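Local coordinates for putative antibiotic biosynthesis monooxygenase (Bordetella bronchiseptica, PDB 3GZ7), which is a putative antibiotic biosynthesis monooxygenase, a dimeric alpha-beta barrel protein that probably oxidises a small organic substrate, at residues D36-R50 with D90-F102. Residues are numbered along the deposited sequence; the frame is centred on the assembly and turned at random.
Sequences DFEAGVAQARPLFMR and DFQEWRKLVGECF
Phe48 drives the edge of its ring against one face of Trp94 in a T-shaped pair, planes at 79° and centroids 4.9 Å apart. The opposite face of the indole is covered by CG2 of Val98, from its own helix, so the six-membered ring is clamped between an aromatic edge and a methyl. With CG anti to the backbone N (chi1 163°), Trp94 swings across to helix 36-49 as a knob among Val41, Ala44, Leu47 and Phe48; Ala44 CB meets the rim at CE3, 3.4 Å away. On the pyrrole side, Trp94 NE1 hydrogen-bonds a citric acid, probably from the crystallisation liquor, that Arg95 NE also holds.

Leu47 is the reciprocal knob, set among Asp90, Glu93, Trp94 and Leu97. Beyond it, Arg50 and Asp90 form a bidentate salt bridge, NE to OD2 and NH2 to OD1, both 3.0 Å; each oxygen is met on its syn side but out of plane, the two groups being twisted by 50°. Farther along, side-chain-less Gly40 lets its CA come within 5.5 Å of Val98 CA, and at the other end Phe37 CE1 reaches Phe102 CE1. The two nearly antiparallel helices pack over the antiparallel sheet, as in the ferredoxin-like fold of dimeric alpha-beta barrel monooxygenases.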
loop_
_atom_site.group_PDB
_atom_site.type_symbol
_atom_site.label_atom_id
_atom_site.label_comp_id
_atom_site.label_asym_id
_atom_site.label_seq_id
_atom_site.Cartn_x
_atom_site.Cartn_y
_atom_site.Cartn_z
ATOM N N ASP A 36 5.759 -18.717 9.450
ATOM C CA ASP A 36 5.954 -18.327 10.835
ATOM C C ASP A 36 5.479 -16.895 11.001
ATOM O O ASP A 36 4.916 -16.532 12.042
ATOM C CB ASP A 36 7.449 -18.397 11.228
ATOM C CG ASP A 36 7.943 -19.818 11.526
ATOM O OD1 ASP A 36 7.108 -20.709 11.788
ATOM O OD2 ASP A 36 9.184 -20.035 11.511
ATOM N N PHE A 37 5.725 -16.080 9.974
ATOM C CA PHE A 37 5.440 -14.651 10.070
ATOM C C PHE A 37 3.949 -14.460 10.022
ATOM O O PHE A 37 3.357 -13.855 10.909
ATOM C CB PHE A 37 6.133 -13.838 8.951
ATOM C CG PHE A 37 5.743 -12.369 8.951
ATOM C CD1 PHE A 37 6.043 -11.561 10.033
ATOM C CD2 PHE A 37 5.044 -11.821 7.884
ATOM C CE1 PHE A 37 5.664 -10.216 10.048
ATOM C CE2 PHE A 37 4.656 -10.487 7.890
ATOM C CZ PHE A 37 4.975 -9.687 8.970
ATOM N N GLU A 38 3.341 -15.003 8.972
ATOM C CA GLU A 38 1.887 -14.987 8.844
ATOM C C GLU A 38 1.217 -15.458 10.116
ATOM O O GLU A 38 0.360 -14.749 10.599
ATOM C CB GLU A 38 1.421 -15.811 7.667
ATOM C CG GLU A 38 1.727 -15.155 6.346
ATOM C CD GLU A 38 1.404 -16.003 5.151
ATOM O OE1 GLU A 38 0.706 -17.040 5.298
ATOM O OE2 GLU A 38 1.814 -15.579 4.045
ATOM N N ALA A 39 1.617 -16.620 10.651
ATOM C CA ALA A 39 1.092 -17.127 11.961
ATOM C C ALA A 39 1.229 -16.097 13.078
ATOM O O ALA A 39 0.270 -15.809 13.826
ATOM C CB ALA A 39 1.789 -18.485 12.370
ATOM N N GLY A 40 2.413 -15.497 13.160
ATOM C CA GLY A 40 2.679 -14.423 14.131
ATOM C C GLY A 40 1.844 -13.183 13.987
ATOM O O GLY A 40 1.368 -12.674 14.961
ATOM N N VAL A 41 1.691 -12.664 12.763
ATOM C CA VAL A 41 0.764 -11.554 12.536
ATOM C C VAL A 41 -0.690 -11.928 12.907
ATOM O O VAL A 41 -1.406 -11.116 13.515
ATOM C CB VAL A 41 0.830 -11.010 11.093
ATOM C CG1 VAL A 41 -0.157 -9.842 10.927
ATOM C CG2 VAL A 41 2.276 -10.545 10.724
ATOM N N ALA A 42 -1.133 -13.143 12.561
ATOM C CA ALA A 42 -2.526 -13.565 12.805
ATOM C C ALA A 42 -2.836 -13.532 14.303
ATOM O O ALA A 42 -3.853 -13.024 14.746
ATOM C CB ALA A 42 -2.787 -14.962 12.206
ATOM N N GLN A 43 -1.873 -13.997 15.072
ATOM C CA GLN A 43 -1.932 -14.018 16.522
ATOM C C GLN A 43 -1.780 -12.663 17.191
ATOM O O GLN A 43 -2.273 -12.445 18.283
ATOM C CB GLN A 43 -0.821 -14.941 17.012
ATOM C CG GLN A 43 -0.981 -15.250 18.432
ATOM C CD GLN A 43 0.136 -16.038 18.989
ATOM O OE1 GLN A 43 0.904 -16.713 18.258
ATOM N NE2 GLN A 43 0.274 -15.941 20.316
ATOM N N ALA A 44 -1.068 -11.773 16.534
ATOM C CA ALA A 44 -0.726 -10.467 17.073
ATOM C C ALA A 44 -1.787 -9.426 16.728
ATOM O O ALA A 44 -1.860 -8.388 17.360
ATOM C CB ALA A 44 0.645 -10.053 16.544
ATOM N N ARG A 45 -2.612 -9.719 15.721
ATOM C CA ARG A 45 -3.643 -8.807 15.222
ATOM C C ARG A 45 -4.505 -8.102 16.271
ATOM O O ARG A 45 -4.691 -6.889 16.138
ATOM C CB ARG A 45 -4.543 -9.497 14.176
ATOM C CG ARG A 45 -4.123 -9.146 12.761
ATOM C CD ARG A 45 -5.070 -9.597 11.681
ATOM N NE ARG A 45 -6.182 -8.693 11.428
ATOM C CZ ARG A 45 -7.445 -8.869 11.848
ATOM N NH1 ARG A 45 -7.805 -9.905 12.602
ATOM N NH2 ARG A 45 -8.367 -7.982 11.505
ATOM N N PRO A 46 -5.032 -8.836 17.288
ATOM C CA PRO A 46 -5.744 -8.277 18.463
ATOM C C PRO A 46 -4.989 -7.234 19.321
ATOM O O PRO A 46 -5.624 -6.360 19.920
ATOM C CB PRO A 46 -6.054 -9.515 19.306
ATOM C CG PRO A 46 -6.082 -10.619 18.339
ATOM C CD PRO A 46 -5.001 -10.309 17.350
ATOM N N LEU A 47 -3.663 -7.336 19.393
ATOM C CA LEU A 47 -2.811 -6.271 19.947
ATOM C C LEU A 47 -3.041 -4.949 19.287
ATOM O O LEU A 47 -3.113 -3.908 19.961
ATOM C CB LEU A 47 -1.300 -6.611 19.813
ATOM C CG LEU A 47 -0.795 -7.807 20.624
ATOM C CD1 LEU A 47 0.714 -8.163 20.388
ATOM C CD2 LEU A 47 -1.112 -7.573 22.091
ATOM N N PHE A 48 -3.077 -4.960 17.959
ATOM C CA PHE A 48 -3.347 -3.746 17.198
ATOM C C PHE A 48 -4.810 -3.259 17.340
ATOM O O PHE A 48 -5.038 -2.082 17.561
ATOM C CB PHE A 48 -3.043 -3.949 15.704
ATOM C CG PHE A 48 -1.573 -3.864 15.340
ATOM C CD1 PHE A 48 -0.980 -2.640 15.067
ATOM C CD2 PHE A 48 -0.808 -5.004 15.215
ATOM C CE1 PHE A 48 0.348 -2.552 14.710
ATOM C CE2 PHE A 48 0.512 -4.903 14.869
ATOM C CZ PHE A 48 1.086 -3.677 14.616
HETATM N N MSE A 49 -5.782 -4.169 17.191
HETATM C CA MSE A 49 -7.229 -3.820 17.231
HETATM C C MSE A 49 -7.602 -3.137 18.514
HETATM O O MSE A 49 -8.388 -2.190 18.524
HETATM C CB MSE A 49 -8.139 -5.067 17.075
HETATM C CG MSE A 49 -8.042 -5.834 15.732
HETATM SE SE MSE A 49 -8.390 -4.766 14.129
HETATM C CE MSE A 49 -10.356 -4.518 14.214
ATOM N N ARG A 50 -7.051 -3.621 19.607
ATOM C CA ARG A 50 -7.228 -2.960 20.908
ATOM C C ARG A 50 -6.302 -1.725 21.157
ATOM O O ARG A 50 -6.437 -1.077 22.192
ATOM C CB ARG A 50 -7.097 -3.968 22.056
ATOM C CG ARG A 50 -5.714 -4.219 22.518
ATOM C CD ARG A 50 -5.684 -5.514 23.290
ATOM N NE ARG A 50 -4.372 -5.786 23.870
ATOM C CZ ARG A 50 -3.976 -6.995 24.264
ATOM N NH1 ARG A 50 -4.783 -8.035 24.146
ATOM N NH2 ARG A 50 -2.784 -7.163 24.786
ATOM N N ASP A 90 2.132 -3.421 24.318
ATOM C CA ASP A 90 1.705 -4.275 23.170
ATOM C C ASP A 90 2.650 -4.206 21.999
ATOM O O ASP A 90 2.798 -5.192 21.276
ATOM C CB ASP A 90 0.289 -3.999 22.724
ATOM C CG ASP A 90 -0.752 -4.567 23.710
ATOM O OD1 ASP A 90 -0.383 -5.463 24.500
ATOM O OD2 ASP A 90 -1.927 -4.120 23.691
ATOM N N PHE A 91 3.334 -3.084 21.839
ATOM C CA PHE A 91 4.425 -3.006 20.839
ATOM C C PHE A 91 5.567 -3.965 21.169
ATOM O O PHE A 91 6.107 -4.631 20.298
ATOM C CB PHE A 91 4.944 -1.558 20.655
ATOM C CG PHE A 91 6.104 -1.455 19.681
ATOM C CD1 PHE A 91 6.037 -2.062 18.434
ATOM C CD2 PHE A 91 7.252 -0.771 20.017
ATOM C CE1 PHE A 91 7.105 -2.011 17.558
ATOM C CE2 PHE A 91 8.311 -0.685 19.116
ATOM C CZ PHE A 91 8.226 -1.305 17.888
ATOM N N GLN A 92 5.903 -4.044 22.446
ATOM C CA GLN A 92 6.920 -4.959 22.929
ATOM C C GLN A 92 6.498 -6.421 22.697
ATOM O O GLN A 92 7.335 -7.278 22.403
ATOM C CB GLN A 92 7.244 -4.699 24.438
ATOM C CG GLN A 92 7.418 -3.180 24.830
ATOM C CD GLN A 92 8.512 -2.495 24.039
ATOM O OE1 GLN A 92 9.564 -3.080 23.827
ATOM N NE2 GLN A 92 8.296 -1.245 23.639
ATOM N N GLU A 93 5.202 -6.695 22.804
ATOM C CA GLU A 93 4.650 -8.035 22.550
ATOM C C GLU A 93 4.568 -8.378 21.025
ATOM O O GLU A 93 4.847 -9.504 20.603
ATOM C CB GLU A 93 3.278 -8.126 23.202
ATOM C CG GLU A 93 2.575 -9.433 23.061
ATOM C CD GLU A 93 3.289 -10.555 23.769
ATOM O OE1 GLU A 93 4.263 -10.297 24.509
ATOM O OE2 GLU A 93 2.866 -11.709 23.569
ATOM N N TRP A 94 4.198 -7.397 20.213
ATOM C CA TRP A 94 4.286 -7.525 18.773
ATOM C C TRP A 94 5.714 -7.932 18.378
ATOM O O TRP A 94 5.892 -8.849 17.615
ATOM C CB TRP A 94 3.846 -6.206 18.084
ATOM C CG TRP A 94 4.276 -6.071 16.634
ATOM C CD1 TRP A 94 5.330 -5.349 16.167
ATOM C CD2 TRP A 94 3.658 -6.667 15.467
ATOM N NE1 TRP A 94 5.426 -5.452 14.813
ATOM C CE2 TRP A 94 4.420 -6.263 14.346
ATOM C CE3 TRP A 94 2.559 -7.495 15.267
ATOM C CZ2 TRP A 94 4.106 -6.651 13.029
ATOM C CZ3 TRP A 94 2.256 -7.895 13.963
ATOM C CH2 TRP A 94 3.031 -7.455 12.856
ATOM N N ARG A 95 6.724 -7.251 18.896
ATOM C CA ARG A 95 8.107 -7.542 18.525
ATOM C C ARG A 95 8.577 -8.892 19.024
ATOM O O ARG A 95 9.306 -9.563 18.323
ATOM C CB ARG A 95 9.041 -6.413 18.974
ATOM C CG ARG A 95 9.006 -5.211 18.015
ATOM C CD ARG A 95 9.423 -5.738 16.634
ATOM N NE ARG A 95 9.987 -4.767 15.712
ATOM C CZ ARG A 95 11.234 -4.304 15.732
ATOM N NH1 ARG A 95 12.109 -4.686 16.668
ATOM N NH2 ARG A 95 11.594 -3.422 14.786
ATOM N N LYS A 96 8.120 -9.306 20.198
ATOM C CA LYS A 96 8.317 -10.689 20.656
ATOM C C LYS A 96 7.659 -11.758 19.777
ATOM O O LYS A 96 8.216 -12.827 19.586
ATOM C CB LYS A 96 7.850 -10.840 22.115
ATOM C CG LYS A 96 8.807 -10.133 23.098
ATOM C CD LYS A 96 8.185 -9.862 24.484
ATOM C CE LYS A 96 9.098 -8.960 25.318
ATOM N NZ LYS A 96 8.665 -9.001 26.731
ATOM N N LEU A 97 6.478 -11.462 19.236
ATOM C CA LEU A 97 5.774 -12.383 18.348
ATOM C C LEU A 97 6.365 -12.468 16.908
ATOM O O LEU A 97 6.378 -13.542 16.342
ATOM C CB LEU A 97 4.277 -12.043 18.272
ATOM C CG LEU A 97 3.386 -12.513 19.405
ATOM C CD1 LEU A 97 2.139 -11.623 19.570
ATOM C CD2 LEU A 97 2.952 -13.954 19.163
ATOM N N VAL A 98 6.808 -11.364 16.303
ATOM C CA VAL A 98 7.241 -11.404 14.899
ATOM C C VAL A 98 8.639 -10.882 14.576
ATOM O O VAL A 98 9.175 -11.165 13.482
ATOM C CB VAL A 98 6.278 -10.665 13.995
ATOM C CG1 VAL A 98 4.933 -11.296 14.090
ATOM C CG2 VAL A 98 6.260 -9.194 14.339
ATOM N N GLY A 99 9.233 -10.148 15.499
ATOM C CA GLY A 99 10.590 -9.607 15.317
ATOM C C GLY A 99 11.658 -10.534 14.768
ATOM O O GLY A 99 12.429 -10.111 13.927
ATOM N N GLU A 100 11.694 -11.798 15.218
ATOM C CA GLU A 100 12.705 -12.787 14.783
ATOM C C GLU A 100 12.549 -13.191 13.304
ATOM O O GLU A 100 13.440 -13.805 12.707
ATOM C CB GLU A 100 12.667 -14.053 15.697
ATOM N N CYS A 101 11.381 -12.893 12.742
ATOM C CA CYS A 101 11.072 -13.153 11.356
ATOM C C CYS A 101 11.670 -12.153 10.424
ATOM O O CYS A 101 11.863 -12.477 9.274
ATOM C CB CYS A 101 9.561 -13.167 11.120
ATOM S SG CYS A 101 8.760 -14.468 12.069
ATOM N N PHE A 102 11.936 -10.934 10.901
ATOM C CA PHE A 102 12.396 -9.843 10.036
ATOM C C PHE A 102 13.811 -10.060 9.530
ATOM O O PHE A 102 14.649 -10.496 10.260
ATOM C CB PHE A 102 12.341 -8.516 10.790
ATOM C CG PHE A 102 10.937 -8.068 11.183
ATOM C CD1 PHE A 102 9.818 -8.544 10.542
ATOM C CD2 PHE A 102 10.769 -7.112 12.164
ATOM C CE1 PHE A 102 8.541 -8.097 10.906
ATOM C CE2 PHE A 102 9.502 -6.677 12.527
ATOM C CZ PHE A 102 8.399 -7.161 11.887
HETATM O O HOH W 1 -2.508 -2.253 21.754
#